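PDB 6TGF: exopolysaccharide biosynthesis protein from Pantoea stewartii subsp. stewartii DC283, which probably modifies the glycan of the bacterial biofilm as a trimeric hydrolase with a parallel beta-helix fold resembling bacteriophage tailspikes. Local coordinates for residues E609-A621 / Q628-A640. Sequence-based numbering, arbitrary orientation.
Sequences EGSSPVLDVRYVA and QVFIRLAGWTPSA
Val620 and Gln628 grip each other at one end of a beta hairpin whose strands, 616-620 and 628-633, run antiparallel. Val620 N donates to Gln628 O (2.9 Å) and Gln628 N returns a bond to Val620 O (3.0 Å). Arg618 and Phe630 form the next hydrogen-bonded pair: Phe630 N meets Arg618 O at 2.8 Å, whereas the reverse bond is longer, its donor standing above the carbonyl plane. The same Arg618 O lies at the edge of the Phe630 ring, and Val620 CG2 comes within 4.2 Å of Phe630 CE1. Asp616 and Arg632 run alongside each other on this face, touching CB to CB; the carboxylate and guanidinium planes differ by 59°. An extended chain with CG anti to the backbone N (chi1 -170°) carries Arg632 outward past Asp616.

On the other face, the side chains of Val614 and Ile631 cross at about a right angle, CG2 against CD1, and Val617 CG2 faces Ile631 CG2. Val617 and Ile631 both rest on Ile593 of strand 589-597, so this largely apolar side, which also carries Tyr619, closes against the neighbouring sheet of a beta-sandwich. Where the chain turns at Leu615, Leu615 N bonds to Arg632 O, and Ala634 N reaches Pro613 O in a nearly straight bond (2.7 Å, 172°). Ser612 OG donates to a lone pair of Val614 O just before the corner. Farther out, Gln628 NE2 binds Asn549, Arg618 binds Ser673 O, and Gly610 O accepts a bond from His683 of the second subunit. Backbone bonds therefore tie the two strands together, with side-chain contacts on both faces, while the carboxylate of Asp616 and the guanidinium of Arg632 form no salt bridge with each other.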
loop_
_atom_site.group_PDB
_atom_site.type_symbol
_atom_site.label_atom_id
_atom_site.label_comp_id
_atom_site.label_asym_id
_atom_site.label_seq_id
_atom_site.Cartn_x
_atom_site.Cartn_y
_atom_site.Cartn_z
ATOM N N GLU B 609 -35.410 35.496 14.644
ATOM C CA GLU B 609 -36.257 35.485 13.422
ATOM C C GLU B 609 -37.458 34.563 13.655
ATOM O O GLU B 609 -37.330 33.616 14.458
ATOM C CB GLU B 609 -35.463 35.012 12.204
ATOM C CG GLU B 609 -34.554 36.072 11.610
ATOM C CD GLU B 609 -33.841 35.644 10.337
ATOM O OE1 GLU B 609 -34.270 34.647 9.725
ATOM O OE2 GLU B 609 -32.854 36.306 9.963
ATOM N N GLY B 610 -38.574 34.838 12.971
ATOM C CA GLY B 610 -39.805 34.022 12.990
ATOM C C GLY B 610 -40.189 33.596 14.397
ATOM O O GLY B 610 -40.178 34.455 15.298
ATOM N N SER B 611 -40.518 32.314 14.578
ATOM C CA SER B 611 -40.889 31.703 15.881
ATOM C C SER B 611 -39.614 31.279 16.620
ATOM O O SER B 611 -39.235 30.098 16.525
ATOM C CB SER B 611 -41.845 30.553 15.678
ATOM O OG SER B 611 -42.252 30.001 16.921
ATOM N N SER B 612 -38.982 32.221 17.327
ATOM C CA SER B 612 -37.645 32.078 17.968
ATOM C C SER B 612 -37.583 30.801 18.805
ATOM O O SER B 612 -38.513 30.504 19.550
ATOM C CB SER B 612 -37.319 33.283 18.810
ATOM O OG SER B 612 -36.022 33.167 19.376
ATOM N N PRO B 613 -36.490 30.009 18.706
ATOM C CA PRO B 613 -36.275 28.874 19.605
ATOM C C PRO B 613 -35.715 29.285 20.977
ATOM O O PRO B 613 -35.695 28.445 21.858
ATOM C CB PRO B 613 -35.262 28.018 18.831
ATOM C CG PRO B 613 -34.446 29.027 18.049
ATOM C CD PRO B 613 -35.411 30.145 17.712
ATOM N N VAL B 614 -35.288 30.547 21.124
ATOM C CA VAL B 614 -34.621 31.092 22.345
ATOM C C VAL B 614 -35.457 32.254 22.898
ATOM O O VAL B 614 -35.914 33.089 22.095
ATOM C CB VAL B 614 -33.177 31.531 22.030
ATOM C CG1 VAL B 614 -32.506 32.218 23.211
ATOM C CG2 VAL B 614 -32.332 30.362 21.546
ATOM N N LEU B 615 -35.634 32.297 24.225
ATOM C CA LEU B 615 -36.363 33.367 24.964
ATOM C C LEU B 615 -35.365 34.316 25.639
ATOM O O LEU B 615 -35.603 35.538 25.601
ATOM C CB LEU B 615 -37.280 32.728 26.011
ATOM C CG LEU B 615 -38.379 31.809 25.477
ATOM C CD1 LEU B 615 -39.248 31.306 26.619
ATOM C CD2 LEU B 615 -39.236 32.509 24.433
ATOM N N ASP B 616 -34.308 33.768 26.249
ATOM C CA ASP B 616 -33.288 34.521 27.029
ATOM C C ASP B 616 -31.891 33.987 26.695
ATOM O O ASP B 616 -31.783 32.815 26.280
ATOM C CB ASP B 616 -33.551 34.417 28.535
ATOM C CG ASP B 616 -34.530 35.448 29.067
ATOM O OD1 ASP B 616 -34.188 36.648 29.044
ATOM O OD2 ASP B 616 -35.627 35.043 29.500
ATOM N N VAL B 617 -30.869 34.829 26.876
ATOM C CA VAL B 617 -29.426 34.470 26.744
ATOM C C VAL B 617 -28.666 35.105 27.914
ATOM O O VAL B 617 -28.810 36.329 28.116
ATOM C CB VAL B 617 -28.848 34.927 25.390
ATOM C CG1 VAL B 617 -27.351 34.669 25.290
ATOM C CG2 VAL B 617 -29.573 34.287 24.219
ATOM N N ARG B 618 -27.903 34.296 28.651
ATOM C CA ARG B 618 -26.956 34.749 29.704
ATOM C C ARG B 618 -25.581 34.143 29.404
ATOM O O ARG B 618 -25.535 33.095 28.730
ATOM C CB ARG B 618 -27.457 34.350 31.094
ATOM C CG ARG B 618 -28.862 34.843 31.411
ATOM C CD ARG B 618 -29.256 34.583 32.851
ATOM N NE ARG B 618 -28.618 35.527 33.761
ATOM C CZ ARG B 618 -29.134 36.691 34.153
ATOM N NH1 ARG B 618 -30.325 37.084 33.729
ATOM N NH2 ARG B 618 -28.451 37.464 34.981
ATOM N N TYR B 619 -24.510 34.789 29.874
ATOM C CA TYR B 619 -23.107 34.346 29.666
ATOM C C TYR B 619 -22.295 34.564 30.948
ATOM O O TYR B 619 -22.745 35.308 31.842
ATOM C CB TYR B 619 -22.485 35.069 28.468
ATOM C CG TYR B 619 -22.232 36.541 28.673
ATOM C CD1 TYR B 619 -23.221 37.478 28.427
ATOM C CD2 TYR B 619 -21.000 37.000 29.111
ATOM C CE1 TYR B 619 -22.995 38.833 28.614
ATOM C CE2 TYR B 619 -20.759 38.349 29.304
ATOM C CZ TYR B 619 -21.759 39.271 29.053
ATOM O OH TYR B 619 -21.528 40.603 29.241
ATOM N N VAL B 620 -21.131 33.912 31.017
ATOM C CA VAL B 620 -20.159 33.993 32.146
ATOM C C VAL B 620 -18.759 34.181 31.551
ATOM O O VAL B 620 -18.201 33.193 31.037
ATOM C CB VAL B 620 -20.234 32.740 33.041
ATOM C CG1 VAL B 620 -19.160 32.739 34.118
ATOM C CG2 VAL B 620 -21.611 32.574 33.666
ATOM N N ALA B 621 -18.234 35.407 31.609
ATOM C CA ALA B 621 -16.865 35.774 31.178
ATOM C C ALA B 621 -16.006 36.037 32.420
ATOM O O ALA B 621 -15.908 37.207 32.837
ATOM C CB ALA B 621 -16.921 36.972 30.264
ATOM N N GLN B 628 -18.489 31.254 28.747
ATOM C CA GLN B 628 -19.602 30.265 28.752
ATOM C C GLN B 628 -20.887 30.965 28.300
ATOM O O GLN B 628 -21.175 32.055 28.829
ATOM C CB GLN B 628 -19.803 29.643 30.135
ATOM C CG GLN B 628 -18.660 28.740 30.574
ATOM C CD GLN B 628 -17.666 29.462 31.450
ATOM O OE1 GLN B 628 -17.989 29.904 32.550
ATOM N NE2 GLN B 628 -16.440 29.576 30.968
ATOM N N VAL B 629 -21.621 30.358 27.361
ATOM C CA VAL B 629 -22.900 30.891 26.802
ATOM C C VAL B 629 -24.037 29.945 27.203
ATOM O O VAL B 629 -23.930 28.738 26.912
ATOM C CB VAL B 629 -22.819 31.066 25.273
ATOM C CG1 VAL B 629 -24.131 31.566 24.683
ATOM C CG2 VAL B 629 -21.676 31.987 24.874
ATOM N N PHE B 630 -25.072 30.485 27.854
ATOM C CA PHE B 630 -26.326 29.780 28.228
ATOM C C PHE B 630 -27.481 30.347 27.395
ATOM O O PHE B 630 -27.478 31.563 27.118
ATOM C CB PHE B 630 -26.613 29.934 29.724
ATOM C CG PHE B 630 -25.604 29.288 30.639
ATOM C CD1 PHE B 630 -24.369 29.876 30.861
ATOM C CD2 PHE B 630 -25.896 28.101 31.295
ATOM C CE1 PHE B 630 -23.442 29.285 31.708
ATOM C CE2 PHE B 630 -24.970 27.514 32.145
ATOM C CZ PHE B 630 -23.745 28.105 32.348
ATOM N N ILE B 631 -28.430 29.491 27.003
ATOM C CA ILE B 631 -29.675 29.891 26.283
ATOM C C ILE B 631 -30.881 29.268 26.998
ATOM O O ILE B 631 -30.805 28.080 27.371
ATOM C CB ILE B 631 -29.620 29.509 24.787
ATOM C CG1 ILE B 631 -29.491 28.000 24.555
ATOM C CG2 ILE B 631 -28.508 30.272 24.084
ATOM C CD1 ILE B 631 -29.996 27.548 23.203
ATOM N N ARG B 632 -31.935 30.061 27.203
ATOM C CA ARG B 632 -33.251 29.590 27.708
ATOM C C ARG B 632 -34.053 29.083 26.507
ATOM O O ARG B 632 -34.741 29.897 25.860
ATOM C CB ARG B 632 -33.979 30.705 28.465
ATOM C CG ARG B 632 -35.211 30.232 29.224
ATOM C CD ARG B 632 -35.624 31.183 30.333
ATOM N NE ARG B 632 -36.291 30.468 31.414
ATOM C CZ ARG B 632 -37.601 30.472 31.659
ATOM N NH1 ARG B 632 -38.432 31.172 30.904
ATOM N NH2 ARG B 632 -38.079 29.770 32.672
ATOM N N LEU B 633 -33.925 27.788 26.208
ATOM C CA LEU B 633 -34.574 27.128 25.046
ATOM C C LEU B 633 -36.094 27.181 25.241
ATOM O O LEU B 633 -36.563 26.766 26.318
ATOM C CB LEU B 633 -34.052 25.690 24.937
ATOM C CG LEU B 633 -34.231 25.010 23.581
ATOM C CD1 LEU B 633 -33.543 25.790 22.466
ATOM C CD2 LEU B 633 -33.710 23.583 23.618
ATOM N N ALA B 634 -36.819 27.701 24.244
ATOM C CA ALA B 634 -38.276 27.975 24.279
ATOM C C ALA B 634 -39.058 26.685 24.550
ATOM O O ALA B 634 -38.484 25.593 24.397
ATOM C CB ALA B 634 -38.712 28.602 22.978
ATOM N N GLY B 635 -40.326 26.819 24.944
ATOM C CA GLY B 635 -41.268 25.691 25.071
ATOM C C GLY B 635 -41.659 25.160 23.704
ATOM O O GLY B 635 -41.895 25.986 22.799
ATOM N N TRP B 636 -41.704 23.832 23.553
ATOM C CA TRP B 636 -42.111 23.117 22.312
ATOM C C TRP B 636 -41.206 23.507 21.136
ATOM O O TRP B 636 -41.745 23.710 20.029
ATOM C CB TRP B 636 -43.586 23.386 21.984
ATOM C CG TRP B 636 -44.550 22.906 23.025
ATOM C CD1 TRP B 636 -45.467 23.655 23.702
ATOM C CD2 TRP B 636 -44.699 21.557 23.505
ATOM N NE1 TRP B 636 -46.176 22.868 24.569
ATOM C CE2 TRP B 636 -45.727 21.577 24.472
ATOM C CE3 TRP B 636 -44.068 20.341 23.216
ATOM C CZ2 TRP B 636 -46.133 20.428 25.149
ATOM C CZ3 TRP B 636 -44.471 19.205 23.885
ATOM C CH2 TRP B 636 -45.490 19.251 24.837
ATOM N N THR B 637 -39.893 23.612 21.361
ATOM C CA THR B 637 -38.871 23.686 20.281
ATOM C C THR B 637 -38.306 22.278 20.100
ATOM O O THR B 637 -37.505 21.809 20.906
ATOM C CB THR B 637 -37.830 24.786 20.529
ATOM O OG1 THR B 637 -36.895 24.759 19.451
ATOM C CG2 THR B 637 -37.078 24.648 21.831
ATOM N N PRO B 638 -38.738 21.557 19.041
ATOM C CA PRO B 638 -38.495 20.117 18.927
ATOM C C PRO B 638 -37.068 19.737 18.501
ATOM O O PRO B 638 -36.641 18.645 18.824
ATOM C CB PRO B 638 -39.509 19.698 17.851
ATOM C CG PRO B 638 -39.623 20.916 16.958
ATOM C CD PRO B 638 -39.475 22.099 17.888
ATOM N N SER B 639 -36.377 20.630 17.785
ATOM C CA SER B 639 -35.007 20.411 17.251
ATOM C C SER B 639 -34.381 21.753 16.856
ATOM O O SER B 639 -34.901 22.392 15.920
ATOM C CB SER B 639 -35.029 19.453 16.088
ATOM O OG SER B 639 -35.927 19.895 15.080
ATOM N N ALA B 640 -33.311 22.155 17.549
ATOM C CA ALA B 640 -32.547 23.398 17.297
ATOM C C ALA B 640 -31.079 23.049 17.029
ATOM O O ALA B 640 -30.427 22.504 17.940
ATOM C CB ALA B 640 -32.687 24.337 18.470
#